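Local coordinates for CLIP-associating protein (Drosophila melanogaster, PDB 4G3A) that tracks microtubule plus ends, promotes the stabilisation of dynamic microtubules and is required for mitotic spindle formation, at residues Asp97-Ser102 and Thr134-His139; Arg115-His120 and Gln126-Lys131; Pro171-Leu176 and Ile189-Glu194. All blocks are in the same frame, centred on the assembly; numbering follows the deposited sequence. Where two conformers were deposited one is given.

Interaction 1 of 3, residues Asp97-Ser102 and Thr134-His139; sequences DRLGDS and TSCFKH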
loop_
_atom_site.group_PDB
_atom_site.type_symbol
_atom_site.label_atom_id
_atom_site.label_comp_id
_atom_site.label_asym_id
_atom_site.label_seq_id
_atom_site.Cartn_x
_atom_site.Cartn_y
_atom_site.Cartn_z
ATOM N N ASP A 97 -8.628 -0.204 -1.504
ATOM C CA ASP A 97 -9.772 0.511 -0.950
ATOM C C ASP A 97 -9.507 1.009 0.470
ATOM O O ASP A 97 -9.962 2.086 0.843
ATOM C CB ASP A 97 -11.030 -0.365 -0.962
ATOM C CG ASP A 97 -11.631 -0.507 -2.352
ATOM O OD1 ASP A 97 -11.270 0.285 -3.253
ATOM O OD2 ASP A 97 -12.458 -1.413 -2.544
ATOM N N ARG A 98 -8.777 0.231 1.264
ATOM C CA ARG A 98 -8.496 0.634 2.641
ATOM C C ARG A 98 -7.477 1.776 2.726
ATOM O O ARG A 98 -7.315 2.396 3.784
ATOM C CB ARG A 98 -8.018 -0.554 3.467
ATOM C CG ARG A 98 -9.075 -1.631 3.689
ATOM C CD ARG A 98 -10.180 -1.155 4.627
ATOM N NE ARG A 98 -11.296 -2.105 4.673
ATOM C CZ ARG A 98 -12.359 -1.985 5.469
ATOM N NH1 ARG A 98 -12.465 -0.958 6.305
ATOM N NH2 ARG A 98 -13.323 -2.900 5.434
ATOM N N LEU A 99 -6.790 2.062 1.625
ATOM C CA LEU A 99 -5.916 3.230 1.621
ATOM C C LEU A 99 -6.783 4.461 1.816
ATOM O O LEU A 99 -6.313 5.486 2.295
ATOM C CB LEU A 99 -5.125 3.343 0.314
ATOM C CG LEU A 99 -4.076 2.262 0.066
ATOM C CD1 LEU A 99 -3.492 2.423 -1.332
ATOM C CD2 LEU A 99 -2.983 2.300 1.136
ATOM N N GLY A 100 -8.059 4.347 1.457
ATOM C CA GLY A 100 -8.980 5.465 1.557
ATOM C C GLY A 100 -9.815 5.472 2.824
ATOM O O GLY A 100 -10.729 6.284 2.976
ATOM N N ASP A 101 -9.498 4.570 3.747
ATOM C CA ASP A 101 -10.274 4.456 4.971
ATOM C C ASP A 101 -10.208 5.743 5.777
ATOM O O ASP A 101 -9.172 6.405 5.810
ATOM C CB ASP A 101 -9.775 3.286 5.815
ATOM C CG ASP A 101 -10.839 2.762 6.750
ATOM O OD1 ASP A 101 -11.545 1.806 6.369
ATOM O OD2 ASP A 101 -10.970 3.311 7.859
ATOM N N SER A 102 -11.303 6.091 6.446
ATOM C CA SER A 102 -11.328 7.323 7.233
ATOM C C SER A 102 -10.461 7.250 8.495
ATOM O O SER A 102 -10.011 8.275 9.007
ATOM C CB SER A 102 -12.763 7.713 7.595
ATOM O OG SER A 102 -13.496 6.600 8.064
ATOM N N THR A 134 -2.539 1.221 -11.736
ATOM C CA THR A 134 -3.723 0.933 -12.533
ATOM C C THR A 134 -5.013 1.309 -11.805
ATOM O O THR A 134 -5.938 1.844 -12.410
ATOM C CB THR A 134 -3.745 -0.545 -12.972
ATOM O OG1 THR A 134 -2.645 -0.780 -13.862
ATOM C CG2 THR A 134 -5.058 -0.887 -13.687
ATOM N N SER A 135 -5.069 1.044 -10.504
ATOM C CA SER A 135 -6.289 1.271 -9.739
ATOM C C SER A 135 -6.288 2.592 -8.982
ATOM O O SER A 135 -7.343 3.090 -8.594
ATOM C CB SER A 135 -6.506 0.137 -8.727
ATOM O OG SER A 135 -6.657 -1.122 -9.356
ATOM N N CYS A 136 -5.104 3.150 -8.745
ATOM C CA CYS A 136 -4.982 4.225 -7.769
ATOM C C CYS A 136 -4.966 5.633 -8.350
ATOM O O CYS A 136 -5.481 6.563 -7.727
ATOM C CB CYS A 136 -3.746 4.003 -6.873
ATOM S SG CYS A 136 -3.969 2.615 -5.680
ATOM N N PHE A 137 -4.365 5.807 -9.523
ATOM C CA PHE A 137 -4.192 7.154 -10.047
ATOM C C PHE A 137 -5.557 7.806 -10.272
ATOM O O PHE A 137 -5.728 8.999 -10.048
ATOM C CB PHE A 137 -3.372 7.164 -11.347
ATOM C CG PHE A 137 -1.875 7.275 -11.130
ATOM C CD1 PHE A 137 -1.342 8.339 -10.419
ATOM C CD2 PHE A 137 -1.006 6.326 -11.660
ATOM C CE1 PHE A 137 0.037 8.456 -10.220
ATOM C CE2 PHE A 137 0.379 6.429 -11.470
ATOM C CZ PHE A 137 0.897 7.500 -10.743
ATOM N N LYS A 138 -6.535 7.020 -10.697
ATOM C CA LYS A 138 -7.865 7.558 -10.975
ATOM C C LYS A 138 -8.943 7.034 -10.020
ATOM O O LYS A 138 -10.119 7.066 -10.337
ATOM C CB LYS A 138 -8.256 7.272 -12.422
ATOM C CG LYS A 138 -7.284 7.850 -13.442
ATOM C CD LYS A 138 -7.844 7.734 -14.861
ATOM C CE LYS A 138 -6.850 8.227 -15.900
ATOM N NZ LYS A 138 -6.519 9.678 -15.757
ATOM N N HIS A 139 -8.543 6.564 -8.846
ATOM C CA HIS A 139 -9.519 6.134 -7.842
ATOM C C HIS A 139 -10.484 7.274 -7.483
ATOM O O HIS A 139 -10.105 8.458 -7.471
ATOM C CB HIS A 139 -8.805 5.628 -6.589
ATOM C CG HIS A 139 -9.660 4.735 -5.728
ATOM N ND1 HIS A 139 -10.683 5.220 -4.961
ATOM C CD2 HIS A 139 -9.622 3.394 -5.531
ATOM C CE1 HIS A 139 -11.257 4.209 -4.307
ATOM N NE2 HIS A 139 -10.630 3.096 -4.645
#

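Interaction 2 of 3, residues Arg115-His120 and Gln126-Lys131; sequences RDLMEH and QALIDK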
loop_
_atom_site.group_PDB
_atom_site.type_symbol
_atom_site.label_atom_id
_atom_site.label_comp_id
_atom_site.label_asym_id
_atom_site.label_seq_id
_atom_site.Cartn_x
_atom_site.Cartn_y
_atom_site.Cartn_z
ATOM N N ARG A 115 4.040 -2.464 1.865
ATOM C CA ARG A 115 5.494 -2.512 2.028
ATOM C C ARG A 115 5.978 -3.943 2.312
ATOM O O ARG A 115 7.036 -4.362 1.836
ATOM C CB ARG A 115 5.949 -1.529 3.114
ATOM C CG ARG A 115 5.700 -0.058 2.735
ATOM C CD ARG A 115 6.530 0.906 3.592
ATOM N NE ARG A 115 6.165 0.856 5.005
ATOM C CZ ARG A 115 5.183 1.574 5.544
ATOM N NH1 ARG A 115 4.462 2.390 4.787
ATOM N NH2 ARG A 115 4.915 1.479 6.837
ATOM N N ASP A 116 5.190 -4.695 3.078
ATOM C CA ASP A 116 5.543 -6.077 3.397
ATOM C C ASP A 116 5.579 -6.955 2.144
ATOM O O ASP A 116 6.470 -7.788 1.994
ATOM C CB ASP A 116 4.605 -6.663 4.461
ATOM C CG ASP A 116 4.837 -6.068 5.848
ATOM O OD1 ASP A 116 5.961 -5.600 6.145
ATOM O OD2 ASP A 116 3.885 -6.070 6.649
ATOM N N LEU A 117 4.631 -6.759 1.234
ATOM C CA LEU A 117 4.649 -7.484 -0.038
ATOM C C LEU A 117 5.991 -7.335 -0.761
ATOM O O LEU A 117 6.508 -8.281 -1.357
ATOM C CB LEU A 117 3.522 -7.003 -0.958
ATOM C CG LEU A 117 2.060 -7.311 -0.613
ATOM C CD1 LEU A 117 1.108 -6.545 -1.528
ATOM C CD2 LEU A 117 1.773 -8.826 -0.705
HETATM N N MSE A 118 6.545 -6.131 -0.716
HETATM C CA MSE A 118 7.786 -5.845 -1.415
HETATM C C MSE A 118 8.987 -6.293 -0.587
HETATM O O MSE A 118 9.892 -6.937 -1.100
HETATM C CB MSE A 118 7.876 -4.350 -1.741
HETATM C CG MSE A 118 6.815 -3.898 -2.727
HETATM SE SE MSE A 118 7.046 -1.995 -3.216
HETATM C CE MSE A 118 6.305 -1.228 -1.594
ATOM N N GLU A 119 8.995 -5.964 0.697
ATOM C CA GLU A 119 10.142 -6.317 1.526
ATOM C C GLU A 119 10.339 -7.835 1.560
ATOM O O GLU A 119 11.464 -8.324 1.476
ATOM C CB GLU A 119 10.005 -5.766 2.949
ATOM C CG GLU A 119 11.241 -6.035 3.814
ATOM C CD GLU A 119 11.208 -5.331 5.170
ATOM O OE1 GLU A 119 10.285 -4.528 5.421
ATOM O OE2 GLU A 119 12.124 -5.580 5.984
ATOM N N HIS A 120 9.243 -8.579 1.645
ATOM C CA HIS A 120 9.342 -10.034 1.721
ATOM C C HIS A 120 9.236 -10.720 0.364
ATOM O O HIS A 120 9.017 -11.926 0.278
ATOM C CB HIS A 120 8.347 -10.582 2.747
ATOM C CG HIS A 120 8.534 -9.976 4.099
ATOM N ND1 HIS A 120 9.418 -10.488 5.024
ATOM C CD2 HIS A 120 8.012 -8.859 4.651
ATOM C CE1 HIS A 120 9.410 -9.725 6.101
ATOM N NE2 HIS A 120 8.572 -8.726 5.900
ATOM N N GLN A 126 8.713 -2.887 -8.669
ATOM C CA GLN A 126 8.142 -2.307 -9.882
ATOM C C GLN A 126 6.792 -2.939 -10.201
ATOM O O GLN A 126 5.855 -2.242 -10.590
ATOM C CB GLN A 126 9.080 -2.443 -11.083
ATOM C CG GLN A 126 8.616 -1.648 -12.274
ATOM C CD GLN A 126 9.054 -0.191 -12.198
ATOM O OE1 GLN A 126 10.236 0.097 -12.047
ATOM N NE2 GLN A 126 8.103 0.728 -12.311
ATOM N N ALA A 127 6.699 -4.257 -10.032
ATOM C CA ALA A 127 5.453 -4.978 -10.292
ATOM C C ALA A 127 4.298 -4.471 -9.429
ATOM O O ALA A 127 3.196 -4.223 -9.930
ATOM C CB ALA A 127 5.647 -6.490 -10.092
ATOM N N LEU A 128 4.541 -4.330 -8.130
ATOM C CA LEU A 128 3.502 -3.848 -7.223
ATOM C C LEU A 128 3.093 -2.406 -7.494
ATOM O O LEU A 128 1.911 -2.082 -7.521
ATOM C CB LEU A 128 3.925 -3.962 -5.763
ATOM C CG LEU A 128 2.808 -3.517 -4.802
ATOM C CD1 LEU A 128 1.522 -4.318 -5.042
ATOM C CD2 LEU A 128 3.226 -3.619 -3.333
ATOM N N ILE A 129 4.067 -1.520 -7.656
ATOM C CA ILE A 129 3.699 -0.119 -7.864
ATOM C C ILE A 129 2.904 0.040 -9.172
ATOM O O ILE A 129 1.890 0.742 -9.207
ATOM C CB ILE A 129 4.923 0.833 -7.819
ATOM C CG1 ILE A 129 5.667 0.695 -6.490
ATOM C CG2 ILE A 129 4.488 2.277 -8.058
ATOM C CD1 ILE A 129 4.813 0.936 -5.264
ATOM N N ASP A 130 3.359 -0.621 -10.238
ATOM C CA ASP A 130 2.639 -0.590 -11.518
ATOM C C ASP A 130 1.209 -1.098 -11.351
ATOM O O ASP A 130 0.262 -0.517 -11.870
ATOM C CB ASP A 130 3.336 -1.451 -12.578
ATOM C CG ASP A 130 4.630 -0.841 -13.101
ATOM O OD1 ASP A 130 5.109 0.173 -12.554
ATOM O OD2 ASP A 130 5.176 -1.404 -14.074
ATOM N N LYS A 131 1.054 -2.201 -10.629
ATOM C CA LYS A 131 -0.263 -2.781 -10.418
ATOM C C LYS A 131 -1.151 -1.814 -9.636
ATOM O O LYS A 131 -2.322 -1.626 -9.959
ATOM C CB LYS A 131 -0.142 -4.116 -9.662
ATOM C CG LYS A 131 -1.456 -4.844 -9.516
ATOM C CD LYS A 131 -2.042 -5.218 -10.887
ATOM C CE LYS A 131 -3.149 -6.291 -10.752
ATOM N NZ LYS A 131 -3.777 -6.521 -12.082
#

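Interaction 3 of 3, residues Pro171-Leu176 and Ile189-Glu194; sequences PPVCAL and IQTLVE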
loop_
_atom_site.group_PDB
_atom_site.type_symbol
_atom_site.label_atom_id
_atom_site.label_comp_id
_atom_site.label_asym_id
_atom_site.label_seq_id
_atom_site.Cartn_x
_atom_site.Cartn_y
_atom_site.Cartn_z
ATOM N N PRO A 171 4.270 11.482 -16.031
ATOM C CA PRO A 171 3.047 12.105 -16.561
ATOM C C PRO A 171 1.795 11.855 -15.691
ATOM O O PRO A 171 1.060 12.809 -15.430
ATOM C CB PRO A 171 2.926 11.516 -17.976
ATOM C CG PRO A 171 4.323 11.106 -18.333
ATOM C CD PRO A 171 4.943 10.636 -17.034
ATOM N N PRO A 172 1.555 10.610 -15.227
ATOM C CA PRO A 172 0.399 10.504 -14.328
ATOM C C PRO A 172 0.524 11.311 -13.034
ATOM O O PRO A 172 -0.485 11.853 -12.585
ATOM C CB PRO A 172 0.309 9.000 -14.022
ATOM C CG PRO A 172 1.562 8.401 -14.536
ATOM C CD PRO A 172 2.071 9.289 -15.616
ATOM N N VAL A 173 1.710 11.386 -12.430
ATOM C CA VAL A 173 1.853 12.224 -11.239
ATOM C C VAL A 173 1.583 13.697 -11.601
ATOM O O VAL A 173 0.924 14.432 -10.863
ATOM C CB VAL A 173 3.249 12.082 -10.606
ATOM C CG1 VAL A 173 3.466 13.163 -9.534
ATOM C CG2 VAL A 173 3.421 10.681 -10.029
ATOM N N CYS A 174 2.083 14.128 -12.749
ATOM C CA CYS A 174 1.831 15.503 -13.179
ATOM C C CYS A 174 0.333 15.760 -13.384
ATOM O O CYS A 174 -0.161 16.828 -13.048
ATOM C CB CYS A 174 2.634 15.841 -14.429
ATOM S SG CYS A 174 4.406 16.131 -14.108
ATOM N N ALA A 175 -0.390 14.772 -13.913
ATOM C CA ALA A 175 -1.838 14.895 -14.056
ATOM C C ALA A 175 -2.509 15.192 -12.721
ATOM O O ALA A 175 -3.499 15.917 -12.671
ATOM C CB ALA A 175 -2.433 13.629 -14.678
ATOM N N LEU A 176 -1.980 14.621 -11.640
ATOM C CA LEU A 176 -2.539 14.874 -10.314
ATOM C C LEU A 176 -2.278 16.278 -9.757
ATOM O O LEU A 176 -2.892 16.670 -8.760
ATOM C CB LEU A 176 -2.099 13.796 -9.316
ATOM C CG LEU A 176 -2.701 12.408 -9.597
ATOM C CD1 LEU A 176 -2.401 11.460 -8.454
ATOM C CD2 LEU A 176 -4.201 12.501 -9.824
ATOM N N ILE A 189 2.820 17.466 -5.797
ATOM C CA ILE A 189 3.977 18.357 -5.753
ATOM C C ILE A 189 5.099 17.722 -4.951
ATOM O O ILE A 189 6.212 17.571 -5.443
ATOM C CB ILE A 189 3.632 19.717 -5.113
ATOM C CG1 ILE A 189 2.642 20.478 -5.991
ATOM C CG2 ILE A 189 4.898 20.543 -4.912
ATOM C CD1 ILE A 189 2.047 21.695 -5.329
ATOM N N GLN A 190 4.795 17.357 -3.712
ATOM C CA GLN A 190 5.805 16.757 -2.854
ATOM C C GLN A 190 6.371 15.460 -3.435
ATOM O O GLN A 190 7.552 15.167 -3.239
ATOM C CB GLN A 190 5.280 16.535 -1.434
ATOM C CG GLN A 190 6.388 16.271 -0.436
ATOM C CD GLN A 190 7.408 17.396 -0.420
ATOM O OE1 GLN A 190 7.074 18.553 -0.677
ATOM N NE2 GLN A 190 8.655 17.066 -0.126
ATOM N N THR A 191 5.559 14.706 -4.172
ATOM C CA THR A 191 6.029 13.461 -4.792
ATOM C C THR A 191 7.105 13.720 -5.854
ATOM O O THR A 191 8.111 13.008 -5.928
ATOM C CB THR A 191 4.863 12.663 -5.442
ATOM O OG1 THR A 191 3.915 12.290 -4.440
ATOM C CG2 THR A 191 5.379 11.416 -6.126
ATOM N N LEU A 192 6.888 14.741 -6.680
ATOM C CA LEU A 192 7.887 15.135 -7.676
ATOM C C LEU A 192 9.166 15.615 -6.991
ATOM O O LEU A 192 10.278 15.349 -7.457
ATOM C CB LEU A 192 7.327 16.217 -8.588
ATOM C CG LEU A 192 6.217 15.683 -9.500
ATOM C CD1 LEU A 192 5.512 16.841 -10.176
ATOM C CD2 LEU A 192 6.801 14.715 -10.529
ATOM N N VAL A 193 8.998 16.306 -5.874
ATOM C CA VAL A 193 10.142 16.765 -5.101
ATOM C C VAL A 193 10.928 15.568 -4.562
ATOM O O VAL A 193 12.155 15.530 -4.672
ATOM C CB VAL A 193 9.721 17.737 -3.972
ATOM C CG1 VAL A 193 10.878 17.987 -3.012
ATOM C CG2 VAL A 193 9.223 19.055 -4.561
ATOM N N GLU A 194 10.223 14.574 -4.020
ATOM C CA GLU A 194 10.865 13.348 -3.543
ATOM C C GLU A 194 11.551 12.593 -4.684
ATOM O O GLU A 194 12.640 12.048 -4.502
ATOM C CB GLU A 194 9.853 12.420 -2.850
ATOM C CG GLU A 194 9.007 13.081 -1.770
ATOM C CD GLU A 194 9.814 13.552 -0.562
ATOM O OE1 GLU A 194 10.966 13.096 -0.371
ATOM O OE2 GLU A 194 9.281 14.381 0.205
#

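Interaction 1 of 3, residues Asp97-Ser102 and Thr134-His139
His139 and Asp97 meet through a histidine-carboxylate hydrogen bond in the HEAT-repeat array of this N-terminal TOG domain. The bond joins the C-terminal end of helix 88-98, in the second HEAT repeat, to the turn at the end of helix 125-136. Each helix ends in a type I beta turn, Arg98 to Asp101 and Cys136 to His139.

The contact has a buried side and a more open one. On the buried side Leu99 points its CD1 methyl at the sulfur of Cys136, and CD1 and SG are 4.4 Å apart. This touch is light, but other side chains close round it. Leu99 also rests on Ala110 and Gln111 of helix 104-119, and Cys136 on Val144 and Phe148 of helix 142-159.

The more open side is polar. Asp97 is exposed, and one oxygen of its carboxylate does the touching. His139 has CG anti to the backbone N (chi1 -159°), which carries the ring across toward Asp97. The carboxylate and ring planes stand 79° apart, so the two groups are crossed and not stacked. At the other ring nitrogen, ND1 of His139 accepts the backbone N-H of Asn141. Both ring nitrogens are engaged, which should hold the imidazole in this orientation. A leucine in place of His139 would probably leave Asp97 OD1 without this donor and the N-H of Asn141 without its ring acceptor.

Within the first turn, Arg98 NH1 forms a salt bridge with Asp101 OD1 at 2.9 Å. Arg98 NH2 also bonds to the carbonyl oxygens of Leu58 and Gly60, earlier in the chain.

The bond from His139 NE2 to Asp97 OD1 is 3.2 Å long and nearly straight at 171°, with OD1 lying in the plane of the imidazole.

Interaction 2 of 3, residues Arg115-His120 and Gln126-Lys131
Leu128 and Met118 bury the most surface here, and Leu117 comes next. Leu128 projects from helix 125-136 toward these two neighbours on helix 104-119. Its CG is anti to the backbone N (chi1 -177°), and this sends the CD2 methyl toward helix 104-119. CD2 lies 3.7 Å from CG of Met118 and 4.0 Å from CD1 of Leu117, so one methyl serves both residues. The leucine side chain runs roughly perpendicular to each of them.

Met118 is a selenomethionine in this crystal. Its chi2 of -176° extends the chain out to the selenium. There SE meets the end of Ile129, with SE and CD1 4.2 Å apart.

The two short helical segments run roughly antiparallel, at 151°, and their axes approach to 10.2 Å. The contact joins the second helix of the HEAT 2 repeat to the helix that follows it in the TOG domain. Neighbouring helices complete the packing. Leu92 of helix 88-98 touches both Leu117 and Leu128. Met118 also packs on Tyr159 of helix 142-159, and Leu117 on Ile77 of helix 63-80.

All four touching residues are buried, and no hydrogen bond spans the two segments. The contact between them rests on apolar packing, which is consistent with an association set by shape and not by directional bonds.

Interaction 3 of 3, residues Pro171-Leu176 and Ile189-Glu194
Val173 and Leu192 lie alongside each other, pointing opposite ways, each reaching toward the other's helix. The CG1 methyl of Val173 leads. It is anti to the backbone N (chi1 169°) and comes up against the branch point of Leu192, with CG1 and CG 3.7 Å apart. The same CG1 of Val173 lies 3.8 Å from CD2 of Leu192. The other leucine methyl turns to Cys174, where CD1 of Leu192 meets SG at 4.1 Å. The fork of Leu192 thus spans two consecutive residues of helix 170-175. Beside it, CG2 of Thr191 makes a longer approach to CG1 of Val173, at 4.3 Å.

Helix 170-175 and helix 182-199, which carries Thr191 and Leu192, belong to the third HEAT repeat of the TOG domain. They pack as a helical hairpin, with the two short segments at 148° to each other and their axes 9.8 Å apart. Val173 and Thr191 also rest on Leu149, so this packing continues onto helix 142-159, earlier in the chain. Cys174 packs on Val213 on the C-terminal side.

Thr191 is buried, yet its hydroxyl is satisfied within its own helix by the carbonyl oxygen of Ala187. Its methyl is what meets Val173. Within the same helix, Gln190 NE2 bonds at 2.8 Å to OE2 of Glu194, one turn farther on, from above the carboxylate plane. Glu194 OE1 has a salt bridge with Lys197 and a hydrogen bond with His157.

How the interactions relate
All three contacts lie in the TOG domain, within its row of packed helices. Interactions 1 and 2 share helix 125-136, and their centres are about 16 Å apart. Helices 88-98 and 104-119, which follow each other in the chain, supply the other sides. Interaction 2 is nested inside the loop closed by interaction 1. Interaction 3 comes later, in the HEAT 3 repeat, with its centre about 17 Å from that of interaction 1. Those two touch directly: Phe137 CE2 packs on Pro172 CB at 3.6 Å. Interactions 2 and 3 do not touch; their nearest atoms are about 9 Å apart. Such linked contacts are consistent with one continuous HEAT-repeat domain.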